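Local structure of benzoate 1,2-dioxygenase beta subunit (Burkholderia mallei ATCC 23344, 3E99) at residues 15-20 with 27-32; 70-75 with 159-164; 130-135 with 144-149. The protein is the beta subunit of benzoate 1,2-dioxygenase, an NTF2-like partner that probably supports the assembly of the ring-hydroxylating oxygenase rather than carrying its active site. All blocks are in the same frame, centred on the assembly; numbering follows the deposited sequence.

Interaction 1 of 3, residues 15-20 with 27-32; sequences YRESRL and DAWLDC
Leu20 on helix 7-22 packs against Ala28, Trp29 and Cys32 of the helix 26-30 region, joining the two N-terminal helices of an NTF2-like fold. Its CB abuts Trp29 CB, while CD1 reaches the Ala28 carbonyl and lies 3.7 Å from Cys32 SG. A branched leucine suits this place because one methyl can serve several partners, and the small Ala28 and Cys32 let the backbones come close. The Leu20 CD1 methyl also lies over the centre of one face of the Arg16 guanidinium, 3.7 Å from its plane. Arg16 keeps an extended chain from CG to NE, which carries its charge to the exposed border; there NH2 and the Ala28 carbonyl share water 1.

On the buried side, Glu17 and Trp29 lie side by side and point the same way, with carboxylate and indole planes 38° apart. Glu17 has CG anti to N, and a bend at chi2 (-108°) turns its carboxylate to the indole edge. OE1 bonds Tyr132 OH; OE2 takes Tyr33 OH as well as the indole. Trp29 NE1 donates to the anti lone pair of Glu17 OE2 at 2.9 Å, with an N-H...O angle of 153°.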
loop_
_atom_site.group_PDB
_atom_site.type_symbol
_atom_site.label_atom_id
_atom_site.label_comp_id
_atom_site.label_asym_id
_atom_site.label_seq_id
_atom_site.Cartn_x
_atom_site.Cartn_y
_atom_site.Cartn_z
ATOM N N TYR A 15 3.140 8.309 -8.375
ATOM C CA TYR A 15 1.806 8.552 -7.887
ATOM C C TYR A 15 1.030 9.346 -8.935
ATOM O O TYR A 15 -0.116 9.069 -9.172
ATOM C CB TYR A 15 1.801 9.281 -6.541
ATOM C CG TYR A 15 2.560 8.544 -5.422
ATOM C CD1 TYR A 15 2.899 7.186 -5.525
ATOM C CD2 TYR A 15 2.966 9.219 -4.304
ATOM C CE1 TYR A 15 3.566 6.520 -4.515
ATOM C CE2 TYR A 15 3.662 8.583 -3.285
ATOM C CZ TYR A 15 3.966 7.232 -3.398
ATOM O OH TYR A 15 4.662 6.648 -2.372
ATOM N N ARG A 16 1.665 10.351 -9.545
ATOM C CA ARG A 16 1.004 11.154 -10.560
ATOM C C ARG A 16 0.643 10.309 -11.777
ATOM O O ARG A 16 -0.489 10.352 -12.249
ATOM C CB ARG A 16 1.904 12.320 -11.006
ATOM C CG ARG A 16 1.299 13.101 -12.146
ATOM C CD ARG A 16 1.845 14.516 -12.306
ATOM N NE ARG A 16 0.993 15.181 -13.291
ATOM C CZ ARG A 16 1.223 15.233 -14.594
ATOM N NH1 ARG A 16 2.340 14.737 -15.123
ATOM N NH2 ARG A 16 0.336 15.822 -15.367
ATOM N N GLU A 17 1.619 9.556 -12.293
ATOM C CA GLU A 17 1.384 8.724 -13.470
ATOM C C GLU A 17 0.185 7.803 -13.292
ATOM O O GLU A 17 -0.718 7.763 -14.129
ATOM C CB GLU A 17 2.643 7.974 -13.870
ATOM C CG GLU A 17 2.522 7.151 -15.151
ATOM C CD GLU A 17 2.474 5.661 -14.919
ATOM O OE1 GLU A 17 3.131 5.155 -13.976
ATOM O OE2 GLU A 17 1.745 4.971 -15.664
ATOM N N SER A 18 0.144 7.109 -12.171
ATOM C CA SER A 18 -0.964 6.197 -11.871
ATOM C C SER A 18 -2.282 6.943 -11.606
ATOM O O SER A 18 -3.351 6.455 -11.998
ATOM C CB SER A 18 -0.582 5.215 -10.733
ATOM O OG SER A 18 -0.208 5.908 -9.580
ATOM N N ARG A 19 -2.225 8.127 -10.989
ATOM C CA ARG A 19 -3.402 8.970 -10.827
ATOM C C ARG A 19 -4.026 9.353 -12.169
ATOM O O ARG A 19 -5.268 9.402 -12.313
ATOM C CB ARG A 19 -3.094 10.257 -10.030
ATOM C CG ARG A 19 -4.255 11.249 -9.981
ATOM C CD ARG A 19 -4.039 12.303 -8.949
ATOM N NE ARG A 19 -2.722 12.894 -9.011
ATOM C CZ ARG A 19 -2.325 13.802 -9.894
ATOM N NH1 ARG A 19 -3.135 14.241 -10.829
ATOM N NH2 ARG A 19 -1.113 14.313 -9.808
ATOM N N LEU A 20 -3.188 9.638 -13.164
ATOM C CA LEU A 20 -3.731 10.040 -14.460
ATOM C C LEU A 20 -4.571 8.904 -15.100
ATOM O O LEU A 20 -5.575 9.179 -15.767
ATOM C CB LEU A 20 -2.621 10.560 -15.383
ATOM C CG LEU A 20 -1.957 11.830 -14.827
ATOM C CD1 LEU A 20 -0.754 12.214 -15.676
ATOM C CD2 LEU A 20 -2.926 13.006 -14.664
ATOM N N ASP A 27 -4.592 11.761 -22.196
ATOM C CA ASP A 27 -3.541 12.547 -22.847
ATOM C C ASP A 27 -2.433 12.965 -21.894
ATOM O O ASP A 27 -1.265 12.891 -22.232
ATOM C CB ASP A 27 -4.123 13.783 -23.552
ATOM C CG ASP A 27 -5.085 13.423 -24.650
ATOM O OD1 ASP A 27 -5.091 12.249 -25.084
ATOM O OD2 ASP A 27 -5.824 14.322 -25.088
ATOM N N ALA A 28 -2.792 13.425 -20.712
ATOM C CA ALA A 28 -1.795 13.752 -19.669
ATOM C C ALA A 28 -0.954 12.520 -19.273
ATOM O O ALA A 28 0.277 12.604 -19.074
ATOM C CB ALA A 28 -2.501 14.356 -18.442
ATOM N N TRP A 29 -1.622 11.385 -19.161
ATOM C CA TRP A 29 -0.975 10.109 -18.896
ATOM C C TRP A 29 0.071 9.762 -19.969
ATOM O O TRP A 29 1.178 9.375 -19.643
ATOM C CB TRP A 29 -1.989 8.980 -18.774
ATOM C CG TRP A 29 -1.313 7.633 -18.519
ATOM C CD1 TRP A 29 -0.721 7.192 -17.362
ATOM C CD2 TRP A 29 -1.123 6.601 -19.490
ATOM N NE1 TRP A 29 -0.204 5.933 -17.544
ATOM C CE2 TRP A 29 -0.423 5.552 -18.851
ATOM C CE3 TRP A 29 -1.504 6.451 -20.829
ATOM C CZ2 TRP A 29 -0.104 4.362 -19.498
ATOM C CZ3 TRP A 29 -1.149 5.271 -21.514
ATOM C CH2 TRP A 29 -0.427 4.234 -20.825
ATOM N N LEU A 30 -0.306 9.855 -21.240
ATOM C CA LEU A 30 0.615 9.575 -22.325
ATOM C C LEU A 30 1.810 10.461 -22.229
ATOM O O LEU A 30 2.891 10.037 -22.596
ATOM C CB LEU A 30 -0.051 9.749 -23.708
ATOM C CG LEU A 30 -1.002 8.618 -24.094
ATOM C CD1 LEU A 30 -2.014 9.043 -25.196
ATOM C CD2 LEU A 30 -0.255 7.322 -24.437
ATOM N N ASP A 31 1.629 11.700 -21.770
ATOM C CA ASP A 31 2.770 12.617 -21.653
ATOM C C ASP A 31 3.745 12.279 -20.540
ATOM O O ASP A 31 4.779 12.918 -20.447
ATOM C CB ASP A 31 2.311 14.064 -21.485
ATOM C CG ASP A 31 1.962 14.718 -22.805
ATOM O OD1 ASP A 31 2.461 14.269 -23.872
ATOM O OD2 ASP A 31 1.179 15.687 -22.750
ATOM N N CYS A 32 3.446 11.274 -19.722
ATOM C CA CYS A 32 4.423 10.776 -18.746
ATOM C C CYS A 32 5.405 9.824 -19.393
ATOM O O CYS A 32 6.355 9.382 -18.709
ATOM C CB CYS A 32 3.725 10.022 -17.590
ATOM S SG CYS A 32 2.607 11.036 -16.640
HETATM O O HOH W 1 1.374 14.770 -17.903
#

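Interaction 2 of 3, residues 70-75 with 159-164; sequences EDRVFR and IDIYHI
A salt-bridge network of Arg72, Arg75 and Asp160 ties helix 66-82 to the C-terminal tail of this NTF2-like chain. The two arginines, one helical turn apart, reach the same carboxylate differently. Arg75 comes from the opposite direction and meets the acid in nearly one plane (28° apart), with the Asp160 carboxylate at its guanidinium edge. Arg75 NH2 gives Asp160 OD2 a fairly straight bond of 2.9 Å on the syn side; the further bonds from NH1 to OD2 and from NH2 to OD1 are weak. Arg72 instead runs antiparallel alongside Asp160, its plane 81° from the carboxylate's, and its NH1 donates to Asp160 OD1 at 2.8 Å from above the carboxylate. Arginine suits both positions because its planar head offers several N-H groups: Arg72 NE also reaches Tyr63 and Arg75 NH1 pairs with Glu79.

Asp160 is buried, and the two positive charges would favour its ionised form. Its OD1 also accepts from Ile161 N at 2.7 Å, which ties the carboxylate to its own backbone. Asp160 N in turn donates almost linearly to ND1 of His163, within the plane of the imidazole.

Ile161 supplies the apolar half. With CG1 between the backbone N and carbonyl carbon (chi1 58°), its CD1 comes near Arg72 CG and meets Val73 CG2 at 4.1 Å, the isoleucine and valine side chains crossing at about a right angle. Trp29 of helix 26-30 packs on both Val73 and Ile161, Ile76 of helix 66-82 lies against Asp160 and Ile161, and Ile61 of strand 59-63 touches Arg72 and Ile161.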
loop_
_atom_site.group_PDB
_atom_site.type_symbol
_atom_site.label_atom_id
_atom_site.label_comp_id
_atom_site.label_asym_id
_atom_site.label_seq_id
_atom_site.Cartn_x
_atom_site.Cartn_y
_atom_site.Cartn_z
ATOM N N GLU A 70 -0.402 5.111 -27.704
ATOM C CA GLU A 70 -1.306 6.159 -28.217
ATOM C C GLU A 70 -2.476 5.495 -28.885
ATOM O O GLU A 70 -3.633 5.880 -28.702
ATOM C CB GLU A 70 -0.580 7.078 -29.199
ATOM C CG GLU A 70 0.518 7.976 -28.533
ATOM C CD GLU A 70 1.520 8.498 -29.514
ATOM O OE1 GLU A 70 1.153 8.750 -30.670
ATOM O OE2 GLU A 70 2.694 8.648 -29.142
ATOM N N ASP A 71 -2.194 4.501 -29.709
ATOM C CA ASP A 71 -3.285 3.810 -30.390
ATOM C C ASP A 71 -4.206 3.101 -29.395
ATOM O O ASP A 71 -5.402 3.064 -29.573
ATOM C CB ASP A 71 -2.755 2.830 -31.424
ATOM C CG ASP A 71 -1.874 3.512 -32.475
ATOM O OD1 ASP A 71 -2.086 4.708 -32.818
ATOM O OD2 ASP A 71 -0.966 2.837 -32.974
ATOM N N ARG A 72 -3.638 2.516 -28.366
ATOM C CA ARG A 72 -4.442 1.832 -27.371
ATOM C C ARG A 72 -5.326 2.832 -26.616
ATOM O O ARG A 72 -6.483 2.547 -26.342
ATOM C CB ARG A 72 -3.550 1.062 -26.414
ATOM C CG ARG A 72 -4.291 0.070 -25.557
ATOM C CD ARG A 72 -3.305 -0.712 -24.677
ATOM N NE ARG A 72 -2.911 -1.991 -25.272
ATOM C CZ ARG A 72 -3.237 -3.191 -24.791
ATOM N NH1 ARG A 72 -4.006 -3.324 -23.716
ATOM N NH2 ARG A 72 -2.809 -4.282 -25.415
ATOM N N VAL A 73 -4.779 3.994 -26.293
ATOM C CA VAL A 73 -5.578 5.066 -25.660
ATOM C C VAL A 73 -6.707 5.501 -26.595
ATOM O O VAL A 73 -7.812 5.761 -26.135
ATOM C CB VAL A 73 -4.676 6.269 -25.238
ATOM C CG1 VAL A 73 -5.478 7.556 -25.097
ATOM C CG2 VAL A 73 -3.869 5.946 -23.983
ATOM N N PHE A 74 -6.452 5.574 -27.903
ATOM C CA PHE A 74 -7.492 5.899 -28.859
ATOM C C PHE A 74 -8.614 4.867 -28.752
ATOM O O PHE A 74 -9.768 5.246 -28.741
ATOM C CB PHE A 74 -7.005 5.950 -30.333
ATOM C CG PHE A 74 -7.995 6.663 -31.251
ATOM C CD1 PHE A 74 -9.045 5.978 -31.860
ATOM C CD2 PHE A 74 -7.891 8.028 -31.441
ATOM C CE1 PHE A 74 -9.938 6.635 -32.633
ATOM C CE2 PHE A 74 -8.769 8.702 -32.228
ATOM C CZ PHE A 74 -9.794 8.016 -32.836
ATOM N N ARG A 75 -8.265 3.564 -28.696
ATOM C CA ARG A 75 -9.289 2.498 -28.565
ATOM C C ARG A 75 -10.111 2.653 -27.270
ATOM O O ARG A 75 -11.330 2.498 -27.275
ATOM C CB ARG A 75 -8.682 1.071 -28.639
ATOM C CG ARG A 75 -9.766 -0.040 -28.506
ATOM C CD ARG A 75 -9.230 -1.502 -28.400
ATOM N NE ARG A 75 -8.164 -1.716 -27.400
ATOM C CZ ARG A 75 -8.279 -1.641 -26.058
ATOM N NH1 ARG A 75 -9.415 -1.314 -25.451
ATOM N NH2 ARG A 75 -7.208 -1.879 -25.303
ATOM N N ILE A 159 -7.375 -7.547 -18.954
ATOM C CA ILE A 159 -6.558 -6.532 -18.350
ATOM C C ILE A 159 -6.247 -5.513 -19.408
ATOM O O ILE A 159 -5.953 -5.842 -20.535
ATOM C CB ILE A 159 -5.258 -7.149 -17.711
ATOM C CG1 ILE A 159 -4.648 -6.202 -16.699
ATOM C CG2 ILE A 159 -4.226 -7.479 -18.744
ATOM C CD1 ILE A 159 -3.703 -6.868 -15.719
ATOM N N ASP A 160 -6.299 -4.250 -19.038
ATOM C CA ASP A 160 -5.868 -3.201 -19.938
ATOM C C ASP A 160 -4.877 -2.312 -19.247
ATOM O O ASP A 160 -4.625 -2.468 -18.051
ATOM C CB ASP A 160 -7.079 -2.411 -20.386
ATOM C CG ASP A 160 -6.948 -1.894 -21.816
ATOM O OD1 ASP A 160 -5.817 -1.670 -22.286
ATOM O OD2 ASP A 160 -7.986 -1.721 -22.470
ATOM N N ILE A 161 -4.332 -1.361 -20.008
ATOM C CA ILE A 161 -3.310 -0.454 -19.522
ATOM C C ILE A 161 -3.709 0.382 -18.308
ATOM O O ILE A 161 -2.856 0.799 -17.523
ATOM C CB ILE A 161 -2.762 0.452 -20.678
ATOM C CG1 ILE A 161 -3.863 1.262 -21.352
ATOM C CG2 ILE A 161 -2.057 -0.384 -21.704
ATOM C CD1 ILE A 161 -3.289 2.187 -22.405
ATOM N N TYR A 162 -5.008 0.629 -18.132
ATOM C CA TYR A 162 -5.461 1.410 -16.964
ATOM C C TYR A 162 -5.526 0.609 -15.668
ATOM O O TYR A 162 -5.869 1.158 -14.604
ATOM C CB TYR A 162 -6.781 2.088 -17.248
ATOM C CG TYR A 162 -7.861 1.191 -17.756
ATOM C CD1 TYR A 162 -8.660 0.453 -16.882
ATOM C CD2 TYR A 162 -8.143 1.117 -19.106
ATOM C CE1 TYR A 162 -9.678 -0.368 -17.355
ATOM C CE2 TYR A 162 -9.173 0.304 -19.576
ATOM C CZ TYR A 162 -9.911 -0.436 -18.711
ATOM O OH TYR A 162 -10.914 -1.192 -19.233
ATOM N N HIS A 163 -5.226 -0.685 -15.740
ATOM C CA HIS A 163 -5.165 -1.553 -14.553
ATOM C C HIS A 163 -3.767 -1.724 -13.983
ATOM O O HIS A 163 -3.620 -2.287 -12.896
ATOM C CB HIS A 163 -5.626 -2.953 -14.867
ATOM C CG HIS A 163 -7.066 -3.074 -15.169
ATOM N ND1 HIS A 163 -7.516 -3.528 -16.381
ATOM C CD2 HIS A 163 -8.166 -2.834 -14.415
ATOM C CE1 HIS A 163 -8.838 -3.549 -16.375
ATOM N NE2 HIS A 163 -9.258 -3.153 -15.187
ATOM N N ILE A 164 -2.763 -1.227 -14.707
ATOM C CA ILE A 164 -1.352 -1.494 -14.426
ATOM C C ILE A 164 -0.537 -0.242 -14.526
ATOM O O ILE A 164 0.714 -0.346 -14.595
ATOM C CB ILE A 164 -0.789 -2.603 -15.371
ATOM C CG1 ILE A 164 -0.903 -2.139 -16.828
ATOM C CG2 ILE A 164 -1.576 -3.882 -15.164
ATOM C CD1 ILE A 164 -0.490 -3.132 -17.883
ATOM O OXT ILE A 164 -1.083 0.904 -14.565
#

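Interaction 3 of 3, residues 130-135 with 144-149; sequences SRYAID and VSKYVV
Residues 130-135 and 145-149 run antiparallel, their axes 4.7 Å apart at closest approach and 177° between directions, as the paired arms of the hairpin formed by strands 122-135 and 142-150. Arg131 and Tyr147 form a hydrogen-bonded pair, with Arg131 N donating to Tyr147 O at 2.8 Å and Tyr147 N returning a bond to Arg131 O. At the far end Val144 and Ser145 both face Ala133, a classic beta bulge in which Ala133 O accepts from Val144 N (2.8 Å) and Ser145 N (3.2 Å), while Ala133 N donates to Ser145 O. Alanine, with no side chain beyond CB, fits where two residues of the partner strand face a single one, and Asp135 CB packs on the CG2 methyl of Val144.

On the face shared with Ser130 and Val148, Tyr132 and Lys146 lie side by side and point the same way. The lysine is extended throughout, with CG anti to N (chi1 172°), and its methylenes run along the tyrosine: CD is 3.3 Å from Tyr132 CE1. This brings Lys146 NZ to the phenol, where it donates to Tyr132 OH at 2.8 Å.

On the other face the Arg131 guanidinium approaches the Tyr147 ring obliquely, the planes 24° apart and NH1 4.0 Å from CD2, while its NE pairs with Glu100.

Lys146 is buried, and its NZ also donates to Tyr33 OH and the Ile164 carboxylate; Tyr132 OH meets Glu17, whose own ion pair with Lys146 is long and weak. Such a polar cluster pays for burying the ammonium, and the Ile164 carboxylate above all would be expected to favour its charged form.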
loop_
_atom_site.group_PDB
_atom_site.type_symbol
_atom_site.label_atom_id
_atom_site.label_comp_id
_atom_site.label_asym_id
_atom_site.label_seq_id
_atom_site.Cartn_x
_atom_site.Cartn_y
_atom_site.Cartn_z
ATOM N N SER A 130 6.616 -4.067 -10.935
ATOM C CA SER A 130 6.993 -3.316 -12.101
ATOM C C SER A 130 8.392 -2.767 -11.941
ATOM O O SER A 130 8.833 -2.551 -10.798
ATOM C CB SER A 130 5.983 -2.171 -12.352
ATOM O OG SER A 130 4.784 -2.701 -12.862
ATOM N N ARG A 131 9.089 -2.626 -13.081
ATOM C CA ARG A 131 10.350 -1.930 -13.199
ATOM C C ARG A 131 10.202 -0.773 -14.175
ATOM O O ARG A 131 9.746 -0.926 -15.301
ATOM C CB ARG A 131 11.481 -2.881 -13.646
ATOM C CG ARG A 131 12.824 -2.223 -13.713
ATOM C CD ARG A 131 13.975 -3.216 -13.939
ATOM N NE ARG A 131 14.193 -4.031 -12.742
ATOM C CZ ARG A 131 13.842 -5.323 -12.606
ATOM N NH1 ARG A 131 13.282 -5.990 -13.597
ATOM N NH2 ARG A 131 14.067 -5.936 -11.457
ATOM N N TYR A 132 10.554 0.416 -13.720
ATOM C CA TYR A 132 10.539 1.606 -14.560
ATOM C C TYR A 132 11.965 2.168 -14.714
ATOM O O TYR A 132 12.704 2.230 -13.744
ATOM C CB TYR A 132 9.687 2.695 -13.927
ATOM C CG TYR A 132 8.189 2.661 -14.105
ATOM C CD1 TYR A 132 7.483 1.469 -14.200
ATOM C CD2 TYR A 132 7.456 3.857 -13.979
ATOM C CE1 TYR A 132 6.092 1.478 -14.305
ATOM C CE2 TYR A 132 6.075 3.870 -14.020
ATOM C CZ TYR A 132 5.396 2.696 -14.206
ATOM O OH TYR A 132 4.019 2.733 -14.271
ATOM N N ALA A 133 12.329 2.581 -15.928
ATOM C CA ALA A 133 13.429 3.529 -16.151
ATOM C C ALA A 133 12.807 4.855 -16.537
ATOM O O ALA A 133 12.005 4.915 -17.484
ATOM C CB ALA A 133 14.356 3.044 -17.264
ATOM N N ILE A 134 13.177 5.909 -15.820
ATOM C CA ILE A 134 12.546 7.209 -15.962
ATOM C C ILE A 134 13.625 8.263 -16.195
ATOM O O ILE A 134 14.550 8.376 -15.397
ATOM C CB ILE A 134 11.769 7.606 -14.695
ATOM C CG1 ILE A 134 10.758 6.542 -14.289
ATOM C CG2 ILE A 134 11.074 8.937 -14.909
ATOM C CD1 ILE A 134 10.388 6.590 -12.818
ATOM N N ASP A 135 13.459 9.040 -17.262
ATOM C CA ASP A 135 14.362 10.123 -17.633
ATOM C C ASP A 135 13.944 11.430 -16.973
ATOM O O ASP A 135 12.845 11.976 -17.240
ATOM C CB ASP A 135 14.346 10.276 -19.158
ATOM C CG ASP A 135 15.262 11.389 -19.661
ATOM O OD1 ASP A 135 16.051 11.983 -18.884
ATOM O OD2 ASP A 135 15.175 11.656 -20.860
ATOM N N VAL A 144 11.072 5.935 -19.883
ATOM C CA VAL A 144 11.850 5.415 -21.032
ATOM C C VAL A 144 11.555 3.927 -21.225
ATOM O O VAL A 144 11.508 3.439 -22.345
ATOM C CB VAL A 144 13.359 5.589 -20.796
ATOM C CG1 VAL A 144 14.127 4.856 -21.860
ATOM C CG2 VAL A 144 13.724 7.069 -20.781
ATOM N N SER A 145 11.293 3.213 -20.134
ATOM C CA SER A 145 10.946 1.791 -20.202
ATOM C C SER A 145 10.042 1.377 -19.032
ATOM O O SER A 145 10.292 1.750 -17.902
ATOM C CB SER A 145 12.229 0.935 -20.209
ATOM O OG SER A 145 11.990 -0.406 -19.774
ATOM N N LYS A 146 8.985 0.615 -19.332
ATOM C CA LYS A 146 8.108 0.023 -18.350
ATOM C C LYS A 146 7.977 -1.488 -18.566
ATOM O O LYS A 146 7.638 -1.966 -19.642
ATOM C CB LYS A 146 6.753 0.716 -18.356
ATOM C CG LYS A 146 5.675 0.040 -17.497
ATOM C CD LYS A 146 4.588 0.990 -17.244
ATOM C CE LYS A 146 3.370 0.297 -16.586
ATOM N NZ LYS A 146 2.390 1.355 -16.113
ATOM N N TYR A 147 8.259 -2.234 -17.497
ATOM C CA TYR A 147 8.190 -3.672 -17.458
ATOM C C TYR A 147 7.258 -4.025 -16.306
ATOM O O TYR A 147 7.466 -3.558 -15.172
ATOM C CB TYR A 147 9.583 -4.214 -17.160
ATOM C CG TYR A 147 9.669 -5.694 -16.935
ATOM C CD1 TYR A 147 9.621 -6.576 -18.002
ATOM C CD2 TYR A 147 9.846 -6.207 -15.659
ATOM C CE1 TYR A 147 9.741 -7.927 -17.814
ATOM C CE2 TYR A 147 9.960 -7.568 -15.456
ATOM C CZ TYR A 147 9.907 -8.424 -16.530
ATOM O OH TYR A 147 10.030 -9.787 -16.312
ATOM N N VAL A 148 6.251 -4.835 -16.598
ATOM C CA VAL A 148 5.199 -5.162 -15.650
ATOM C C VAL A 148 5.049 -6.653 -15.581
ATOM O O VAL A 148 4.776 -7.294 -16.592
ATOM C CB VAL A 148 3.824 -4.608 -16.075
ATOM C CG1 VAL A 148 2.746 -4.981 -15.030
ATOM C CG2 VAL A 148 3.864 -3.136 -16.289
ATOM N N VAL A 149 5.200 -7.182 -14.391
ATOM C CA VAL A 149 4.914 -8.578 -14.056
ATOM C C VAL A 149 3.557 -8.668 -13.341
ATOM O O VAL A 149 3.383 -8.196 -12.184
ATOM C CB VAL A 149 6.081 -9.137 -13.196
ATOM C CG1 VAL A 149 5.855 -10.596 -12.740
ATOM C CG2 VAL A 149 7.368 -9.001 -14.005
HETATM O O HOH W 2 11.909 -1.167 -17.393
#

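Overall arrangement
Along the chain, interaction 1 closes before the other two open, and both strands of interaction 3 fall between the segments of interaction 2. The centres of interactions 1 and 2 are about 12 Å apart, those of 1 and 3 about 14 Å, and those of 2 and 3 about 16 Å, the last two lying on opposite sides of the chain's centre. Interactions 1 and 2 belong to the helical side of the fold, where Trp29 and Leu30 pack on Val73; interaction 3 belongs to the mixed, curved sheet. Glu17 meets Tyr132, and the Ile164 carboxylate meets Lys146, so helix 7-22, the sheet and the C-terminus converge on one polar cluster in the NTF2-like core.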